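Local coordinates for exopolygalacturonase (Yersinia enterocolitica, PDB 2UVF), which cleaves galacturonic acid units from chain ends of pectic polygalacturonate, as a family 28 exo-acting glycoside hydrolase, and is probably periplasmic, at residues A37-V43 against S140-I146; D49-I53 against V117-P122; N105-K109 against N526-D530. One frame throughout, in Å; residues are numbered along the deposited sequence.

Contact 1 of 3, residues A37-V43 against S140-I146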
loop_
_atom_site.group_PDB
_atom_site.type_symbol
_atom_site.label_atom_id
_atom_site.label_comp_id
_atom_site.label_asym_id
_atom_site.label_seq_id
_atom_site.Cartn_x
_atom_site.Cartn_y
_atom_site.Cartn_z
ATOM N N ALA A 37 -12.110 21.968 16.511
ATOM C CA ALA A 37 -12.890 21.195 15.531
ATOM C C ALA A 37 -12.050 20.304 14.608
ATOM O O ALA A 37 -10.947 20.697 14.212
ATOM C CB ALA A 37 -13.770 22.128 14.697
ATOM N N PRO A 38 -12.577 19.101 14.265
ATOM C CA PRO A 38 -11.962 18.198 13.282
ATOM C C PRO A 38 -11.695 18.887 11.953
ATOM O O PRO A 38 -12.538 19.651 11.464
ATOM C CB PRO A 38 -13.012 17.095 13.115
ATOM C CG PRO A 38 -13.693 17.061 14.426
ATOM C CD PRO A 38 -13.797 18.500 14.840
ATOM N N GLN A 39 -10.514 18.635 11.394
ATOM C CA GLN A 39 -10.083 19.303 10.169
ATOM C C GLN A 39 -10.235 18.413 8.951
ATOM O O GLN A 39 -9.946 17.215 8.998
ATOM C CB GLN A 39 -8.630 19.782 10.282
ATOM C CG GLN A 39 -8.412 20.865 11.315
ATOM C CD GLN A 39 -6.947 21.264 11.466
ATOM O OE1 GLN A 39 -6.072 20.831 10.691
ATOM N NE2 GLN A 39 -6.670 22.103 12.473
ATOM N N GLN A 40 -10.717 19.022 7.873
ATOM C CA GLN A 40 -10.693 18.459 6.519
ATOM C C GLN A 40 -11.568 17.229 6.283
ATOM O O GLN A 40 -11.123 16.264 5.664
ATOM C CB GLN A 40 -9.246 18.230 6.046
ATOM C CG GLN A 40 -8.372 19.470 6.199
ATOM C CD GLN A 40 -6.945 19.275 5.727
ATOM O OE1 GLN A 40 -6.685 18.567 4.747
ATOM N NE2 GLN A 40 -6.011 19.917 6.418
ATOM N N LEU A 41 -12.819 17.278 6.741
ATOM C CA LEU A 41 -13.792 16.270 6.348
ATOM C C LEU A 41 -13.827 16.321 4.829
ATOM O O LEU A 41 -13.754 17.404 4.251
ATOM C CB LEU A 41 -15.180 16.550 6.940
ATOM C CG LEU A 41 -16.336 15.649 6.468
ATOM C CD1 LEU A 41 -16.125 14.199 6.901
ATOM C CD2 LEU A 41 -17.696 16.152 6.943
ATOM N N GLN A 42 -13.906 15.163 4.179
ATOM C CA GLN A 42 -13.873 15.110 2.720
ATOM C C GLN A 42 -14.380 13.779 2.210
ATOM O O GLN A 42 -14.437 12.806 2.949
ATOM C CB GLN A 42 -12.445 15.339 2.209
ATOM C CG GLN A 42 -11.502 14.196 2.545
ATOM C CD GLN A 42 -10.056 14.567 2.438
ATOM O OE1 GLN A 42 -9.400 14.219 1.461
ATOM N NE2 GLN A 42 -9.537 15.268 3.445
ATOM N N VAL A 43 -14.766 13.753 0.944
ATOM C CA VAL A 43 -14.997 12.506 0.230
ATOM C C VAL A 43 -13.690 12.202 -0.502
ATOM O O VAL A 43 -13.204 13.052 -1.258
ATOM C CB VAL A 43 -16.166 12.608 -0.788
ATOM C CG1 VAL A 43 -16.472 11.247 -1.409
ATOM C CG2 VAL A 43 -17.412 13.171 -0.116
ATOM N N SER A 140 -16.559 17.596 20.508
ATOM C CA SER A 140 -15.970 18.871 20.081
ATOM C C SER A 140 -16.950 19.621 19.183
ATOM O O SER A 140 -17.906 19.033 18.669
ATOM C CB SER A 140 -14.655 18.649 19.330
ATOM O OG SER A 140 -14.890 18.291 17.976
ATOM N N VAL A 141 -16.698 20.911 18.978
ATOM C CA VAL A 141 -17.457 21.671 17.989
ATOM C C VAL A 141 -17.382 20.969 16.619
ATOM O O VAL A 141 -16.351 20.360 16.274
ATOM C CB VAL A 141 -17.025 23.180 17.917
ATOM C CG1 VAL A 141 -17.198 23.847 19.273
ATOM C CG2 VAL A 141 -15.593 23.347 17.433
ATOM N N ALA A 142 -18.486 21.019 15.872
ATOM C CA ALA A 142 -18.574 20.384 14.560
ATOM C C ALA A 142 -17.501 20.909 13.603
ATOM O O ALA A 142 -17.051 22.060 13.720
ATOM C CB ALA A 142 -19.962 20.580 13.962
ATOM N N SER A 143 -17.085 20.051 12.674
ATOM C CA SER A 143 -16.155 20.426 11.610
ATOM C C SER A 143 -16.818 21.487 10.724
ATOM O O SER A 143 -17.981 21.835 10.947
ATOM C CB SER A 143 -15.806 19.194 10.774
ATOM O OG SER A 143 -16.987 18.590 10.271
ATOM N N LYS A 144 -16.087 22.008 9.739
ATOM C CA LYS A 144 -16.718 22.759 8.653
ATOM C C LYS A 144 -17.543 21.751 7.845
ATOM O O LYS A 144 -17.115 20.602 7.662
ATOM C CB LYS A 144 -15.684 23.465 7.772
ATOM C CG LYS A 144 -14.887 24.552 8.484
ATOM C CD LYS A 144 -14.769 25.822 7.619
ATOM C CE LYS A 144 -13.650 26.745 8.096
ATOM N NZ LYS A 144 -12.298 26.114 7.945
ATOM N N PRO A 145 -18.746 22.152 7.393
ATOM C CA PRO A 145 -19.544 21.181 6.657
ATOM C C PRO A 145 -19.003 20.866 5.258
ATOM O O PRO A 145 -18.212 21.633 4.696
ATOM C CB PRO A 145 -20.914 21.865 6.547
ATOM C CG PRO A 145 -20.646 23.298 6.681
ATOM C CD PRO A 145 -19.440 23.446 7.547
ATOM N N ILE A 146 -19.409 19.723 4.722
ATOM C CA ILE A 146 -19.253 19.463 3.306
ATOM C C ILE A 146 -20.593 19.023 2.736
ATOM O O ILE A 146 -21.379 18.337 3.402
ATOM C CB ILE A 146 -18.086 18.448 2.942
ATOM C CG1 ILE A 146 -18.407 17.008 3.349
ATOM C CG2 ILE A 146 -16.739 18.902 3.509
ATOM C CD1 ILE A 146 -17.599 15.986 2.557
#

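Contact 2 of 3, residues D49-I53 against V117-P122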
loop_
_atom_site.group_PDB
_atom_site.type_symbol
_atom_site.label_atom_id
_atom_site.label_comp_id
_atom_site.label_asym_id
_atom_site.label_seq_id
_atom_site.Cartn_x
_atom_site.Cartn_y
_atom_site.Cartn_z
ATOM N N ASP A 49 -21.103 6.717 -4.912
ATOM C CA ASP A 49 -21.927 5.773 -5.636
ATOM C C ASP A 49 -23.259 6.446 -5.941
ATOM O O ASP A 49 -23.432 7.623 -5.664
ATOM C CB ASP A 49 -22.189 4.574 -4.707
ATOM C CG ASP A 49 -22.015 3.271 -5.400
ATOM O OD1 ASP A 49 -22.264 2.218 -4.780
ATOM O OD2 ASP A 49 -21.619 3.310 -6.582
ATOM N N GLU A 50 -24.208 5.693 -6.483
ATOM C CA GLU A 50 -25.593 6.149 -6.537
ATOM C C GLU A 50 -26.330 6.051 -5.191
ATOM O O GLU A 50 -27.386 6.669 -5.017
ATOM C CB GLU A 50 -26.382 5.417 -7.624
ATOM C CG GLU A 50 -26.629 3.939 -7.353
ATOM C CD GLU A 50 -25.512 3.069 -7.884
ATOM O OE1 GLU A 50 -24.356 3.551 -7.939
ATOM O OE2 GLU A 50 -25.792 1.905 -8.251
ATOM N N SER A 51 -25.797 5.277 -4.245
ATOM C CA SER A 51 -26.462 5.150 -2.947
ATOM C C SER A 51 -25.553 5.271 -1.725
ATOM O O SER A 51 -26.022 5.141 -0.595
ATOM C CB SER A 51 -27.339 3.891 -2.872
ATOM O OG SER A 51 -26.675 2.748 -3.362
ATOM N N SER A 52 -24.267 5.524 -1.942
ATOM C CA SER A 52 -23.319 5.590 -0.827
ATOM C C SER A 52 -22.214 6.615 -1.038
ATOM O O SER A 52 -21.792 6.859 -2.159
ATOM C CB SER A 52 -22.720 4.209 -0.537
ATOM O OG SER A 52 -22.240 3.614 -1.729
ATOM N N ILE A 53 -21.764 7.208 0.066
ATOM C CA ILE A 53 -20.656 8.161 0.083
ATOM C C ILE A 53 -19.723 7.746 1.227
ATOM O O ILE A 53 -20.195 7.366 2.306
ATOM C CB ILE A 53 -21.166 9.634 0.270
ATOM C CG1 ILE A 53 -22.078 10.042 -0.902
ATOM C CG2 ILE A 53 -19.993 10.633 0.444
ATOM C CD1 ILE A 53 -22.978 11.274 -0.634
ATOM N N VAL A 117 -21.240 6.226 4.547
ATOM C CA VAL A 117 -22.680 6.510 4.548
ATOM C C VAL A 117 -23.420 5.779 3.424
ATOM O O VAL A 117 -23.272 6.149 2.254
ATOM C CB VAL A 117 -22.971 8.021 4.409
ATOM C CG1 VAL A 117 -24.447 8.297 4.684
ATOM C CG2 VAL A 117 -22.080 8.865 5.333
ATOM N N ILE A 118 -24.236 4.777 3.775
ATOM C CA ILE A 118 -25.020 4.022 2.780
ATOM C C ILE A 118 -26.536 4.332 2.799
ATOM O O ILE A 118 -27.003 5.180 3.573
ATOM C CB ILE A 118 -24.770 2.471 2.860
ATOM C CG1 ILE A 118 -25.488 1.843 4.060
ATOM C CG2 ILE A 118 -23.259 2.156 2.857
ATOM C CD1 ILE A 118 -25.870 0.385 3.870
ATOM N N GLY A 119 -27.289 3.645 1.934
ATOM C CA GLY A 119 -28.750 3.746 1.902
ATOM C C GLY A 119 -29.260 5.099 1.433
ATOM O O GLY A 119 -30.295 5.573 1.901
ATOM N N LEU A 120 -28.511 5.720 0.523
ATOM C CA LEU A 120 -28.852 7.025 -0.040
ATOM C C LEU A 120 -29.594 6.823 -1.365
ATOM O O LEU A 120 -29.795 5.684 -1.809
ATOM C CB LEU A 120 -27.584 7.864 -0.250
ATOM C CG LEU A 120 -26.893 8.717 0.830
ATOM C CD1 LEU A 120 -27.194 8.311 2.269
ATOM C CD2 LEU A 120 -25.388 8.723 0.567
ATOM N N LYS A 121 -30.011 7.927 -1.979
ATOM C CA LYS A 121 -30.750 7.882 -3.246
ATOM C C LYS A 121 -29.930 8.522 -4.362
ATOM O O LYS A 121 -29.094 9.396 -4.084
ATOM C CB LYS A 121 -32.095 8.595 -3.098
ATOM C CG LYS A 121 -33.146 7.812 -2.297
ATOM C CD LYS A 121 -33.895 8.729 -1.318
ATOM C CE LYS A 121 -34.176 10.120 -1.923
ATOM N NZ LYS A 121 -34.857 11.031 -0.959
ATOM N N PRO A 122 -30.160 8.091 -5.627
ATOM C CA PRO A 122 -29.365 8.553 -6.775
ATOM C C PRO A 122 -29.439 10.061 -6.983
ATOM O O PRO A 122 -30.528 10.624 -6.955
ATOM C CB PRO A 122 -30.017 7.837 -7.968
ATOM C CG PRO A 122 -30.721 6.677 -7.391
ATOM C CD PRO A 122 -31.195 7.125 -6.040
#

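Contact 3 of 3, residues N105-K109 against N526-D530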
loop_
_atom_site.group_PDB
_atom_site.type_symbol
_atom_site.label_atom_id
_atom_site.label_comp_id
_atom_site.label_asym_id
_atom_site.label_seq_id
_atom_site.Cartn_x
_atom_site.Cartn_y
_atom_site.Cartn_z
ATOM N N ASN A 105 -2.242 -1.623 29.304
ATOM C CA ASN A 105 -2.497 -0.531 28.365
ATOM C C ASN A 105 -1.229 -0.018 27.664
ATOM O O ASN A 105 -1.003 1.195 27.558
ATOM C CB ASN A 105 -3.191 0.626 29.101
ATOM C CG ASN A 105 -4.707 0.589 28.994
ATOM O OD1 ASN A 105 -5.353 1.624 29.161
ATOM N ND2 ASN A 105 -5.283 -0.586 28.721
ATOM N N PHE A 106 -0.406 -0.945 27.178
ATOM C CA PHE A 106 0.894 -0.562 26.632
ATOM C C PHE A 106 0.784 0.055 25.232
ATOM O O PHE A 106 1.451 1.040 24.933
ATOM C CB PHE A 106 1.868 -1.748 26.664
ATOM C CG PHE A 106 3.152 -1.499 25.923
ATOM C CD1 PHE A 106 4.257 -0.934 26.574
ATOM C CD2 PHE A 106 3.267 -1.830 24.564
ATOM C CE1 PHE A 106 5.458 -0.722 25.886
ATOM C CE2 PHE A 106 4.446 -1.588 23.863
ATOM C CZ PHE A 106 5.546 -1.039 24.523
ATOM N N GLN A 107 -0.078 -0.520 24.401
ATOM C CA GLN A 107 -0.217 -0.162 22.986
ATOM C C GLN A 107 -0.959 1.149 22.755
ATOM O O GLN A 107 -1.999 1.410 23.378
ATOM C CB GLN A 107 -0.915 -1.297 22.207
ATOM C CG GLN A 107 -0.090 -2.600 22.036
ATOM C CD GLN A 107 1.087 -2.450 21.096
ATOM O OE1 GLN A 107 1.226 -1.435 20.410
ATOM N NE2 GLN A 107 1.954 -3.447 21.075
ATOM N N HIS A 108 -0.406 1.978 21.865
ATOM C CA HIS A 108 -1.083 3.186 21.399
ATOM C C HIS A 108 -2.440 2.819 20.807
ATOM O O HIS A 108 -2.533 2.006 19.888
ATOM C CB HIS A 108 -0.246 3.935 20.334
ATOM C CG HIS A 108 -0.885 5.213 19.879
ATOM N ND1 HIS A 108 -0.702 6.412 20.537
ATOM C CD2 HIS A 108 -1.749 5.468 18.867
ATOM C CE1 HIS A 108 -1.418 7.351 19.943
ATOM N NE2 HIS A 108 -2.062 6.803 18.929
ATOM N N LYS A 109 -3.495 3.419 21.345
ATOM C CA LYS A 109 -4.848 3.214 20.828
ATOM C C LYS A 109 -5.137 4.165 19.668
ATOM O O LYS A 109 -5.218 5.374 19.839
ATOM C CB LYS A 109 -5.905 3.369 21.935
ATOM C CG LYS A 109 -5.700 2.462 23.172
ATOM C CD LYS A 109 -6.328 3.142 24.413
ATOM C CE LYS A 109 -5.941 2.463 25.737
ATOM N NZ LYS A 109 -4.580 2.867 26.214
ATOM N N ASN A 526 4.631 8.937 18.815
ATOM C CA ASN A 526 3.465 8.240 19.391
ATOM C C ASN A 526 3.325 6.820 18.835
ATOM O O ASN A 526 2.284 6.475 18.299
ATOM C CB ASN A 526 2.161 9.009 19.110
ATOM C CG ASN A 526 2.192 10.461 19.578
ATOM O OD1 ASN A 526 3.025 10.857 20.382
ATOM N ND2 ASN A 526 1.258 11.255 19.073
ATOM N N VAL A 527 4.390 6.027 18.956
ATOM C CA VAL A 527 4.484 4.684 18.377
ATOM C C VAL A 527 4.911 3.712 19.471
ATOM O O VAL A 527 5.856 3.966 20.207
ATOM C CB VAL A 527 5.488 4.626 17.175
ATOM C CG1 VAL A 527 5.912 3.176 16.843
ATOM C CG2 VAL A 527 4.924 5.345 15.942
ATOM N N THR A 528 4.193 2.604 19.567
ATOM C CA THR A 528 4.475 1.571 20.542
ATOM C C THR A 528 4.719 0.271 19.795
ATOM O O THR A 528 3.972 -0.073 18.879
ATOM C CB THR A 528 3.294 1.398 21.513
ATOM O OG1 THR A 528 2.076 1.283 20.750
ATOM C CG2 THR A 528 3.191 2.603 22.449
ATOM N N VAL A 529 5.782 -0.421 20.165
ATOM C CA VAL A 529 6.043 -1.757 19.682
ATOM C C VAL A 529 6.202 -2.679 20.880
ATOM O O VAL A 529 7.013 -2.410 21.769
ATOM C CB VAL A 529 7.365 -1.866 18.850
ATOM C CG1 VAL A 529 7.550 -3.298 18.320
ATOM C CG2 VAL A 529 7.406 -0.865 17.719
ATOM N N ASP A 530 5.435 -3.767 20.880
ATOM C CA ASP A 530 5.655 -4.876 21.802
ATOM C C ASP A 530 6.194 -6.073 21.029
ATOM O O ASP A 530 5.482 -6.670 20.227
ATOM C CB ASP A 530 4.367 -5.254 22.521
ATOM C CG ASP A 530 4.575 -6.308 23.609
ATOM O OD1 ASP A 530 5.721 -6.612 24.026
ATOM O OD2 ASP A 530 3.555 -6.848 24.055
HETATM O O HOH W 1 0.645 -5.733 22.589
#

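Contact 1 of 3, residues A37-V43 against S140-I146
This is an apolar packing contact between the two sheets of the fibronectin type III domain, at the edge where its first strand meets the run into its last. Leu41 and Ile146 form its centre. The two side chains cross obliquely, and Leu41 CD2 lies 3.8 Å from Ile146 CG1. The Ile146 CG1 branch stands between its backbone N and carbonyl carbon (chi1 71°). With CG1 there, Ile146 CD1 lies 3.9 Å from Val43 CG2. Ile146 CG2 rests 3.4 Å from Leu41 O.

At the far end Ala37 CB sits over the backbone of 140-146, 3.4 Å from Ala142 O. It also touches Val141 CG2. Pro38 meets Ser140 through its ring, with Pro38 CD 3.3 Å from Ser140 OG. The carbonyl O of Pro38 faces Ser143 CB. The Ser143 hydroxyl is bonded to Val130 N, which settles this polar atom inside the packing.

The backbones of the two segments pair with different strands. Gln39 and Gln42 pair with Lys58 and Val56 in strand 53-58. Ser140, Ser143 and Ile146 pair with Ala132, Val130 and Phe128 in strand 125-134.

Contact 2 of 3, residues D49-I53 against V117-P122
Leu120 lays its CD2 methyl against the end of Ile53, 3.7 Å from Ile53 CD1, and the two side chains cross at about a right angle. The Leu120 CG is anti to its carbonyl carbon (chi1 -84°), and CD2 reaches back along 49-53 toward Ile53. Tyr126 of strand 125-134 and Thr150 touch both side chains.

The hydrogen bonds across the contact are all between backbone atoms. Ile53 and Val117 form an antiparallel hydrogen-bonded pair. Val117 N gives a 2.7 Å bond to Ile53 O. Ile53 N returns one of 2.9 Å to Val117 O. Ser52 CA also lies close to Val117 O, at 3.1 Å, as a CA-H...O contact.

Further on, Leu120 N bonds Ser51 O at 2.8 Å. Gly119 makes the turn before it with a positive phi of 68°. At the end, Pro122 CA makes a CA-H...O contact of 3.2 Å with Glu50 O. The Glu50 carboxylate turns away to a salt bridge with Arg188.

Such pairing is that of neighbouring antiparallel strands in a fibronectin type III beta-sandwich, here where strand 53-58 begins and strand 114-117 ends.

Contact 3 of 3, residues N105-K109 against N526-D530
Hydrogen bonds centre on Thr528, whose hydroxyl is gripped twice by the 105-109 loop. Thr528 OG1 accepts the N-H of His108 N at 2.8 Å in a nearly straight bond (175°). Thr528 OG1 donates to Gln107 OE1 at 2.9 Å, coming from above the amide carbonyl plane. The Gln107 chain is bent, which brings its amide toward the strand. Gln107 NE2 bonds Met487 O and a water whose O is 3.0 Å from NE2. That water reaches Asp530 OD2 by a weak bond, while Asp530 OD1 is hydrogen-bonded to Asn562.

Van der Waals contacts lie to either side. Phe106 CG is anti to its backbone N (chi1 171°), and the side chain is directed at 526-530. Val529 O meets the ring edge near its plane, 3.4 Å from Phe106 CZ. Phe106 O touches Thr528 CG2. His108 places one ring face over Asn526 O, with His108 ND1 3.7 Å from it. The ring and the Asn526 amide planes are 13° apart, and that amide is bonded to Asn558 and Asn484.

The loop follows helix 92-100, and Gln107 packs on its Phe98 and Tyr99. Strand 518-532 runs between beta-helix strands 476-490 and 551-562. Gln107 touches Ala486 of the first, and Phe106 Gln560 of the second.

Overall arrangement
Close to the N terminus, 37-43 opens contact 1 and 49-53 opens contact 2. Segment 105-109 follows and opens contact 3. The chain then returns at 117-122 to close contact 2 and at 140-146 to close contact 1, so contact 2 nests within contact 1. Both belong to the fibronectin type III domain. They touch where Val43 CG2 meets Ile53 CG2 at 3.7 Å. Contact 1 joins the two sheets, and contact 2 joins adjacent strands of one sheet. Contact 3 closes only at 526-530, more than 400 residues after it opens, and therefore crosses the other two. It ties the domain to the parallel beta-helix. The centre of contact 3 lies about 27 Å from that of contact 1.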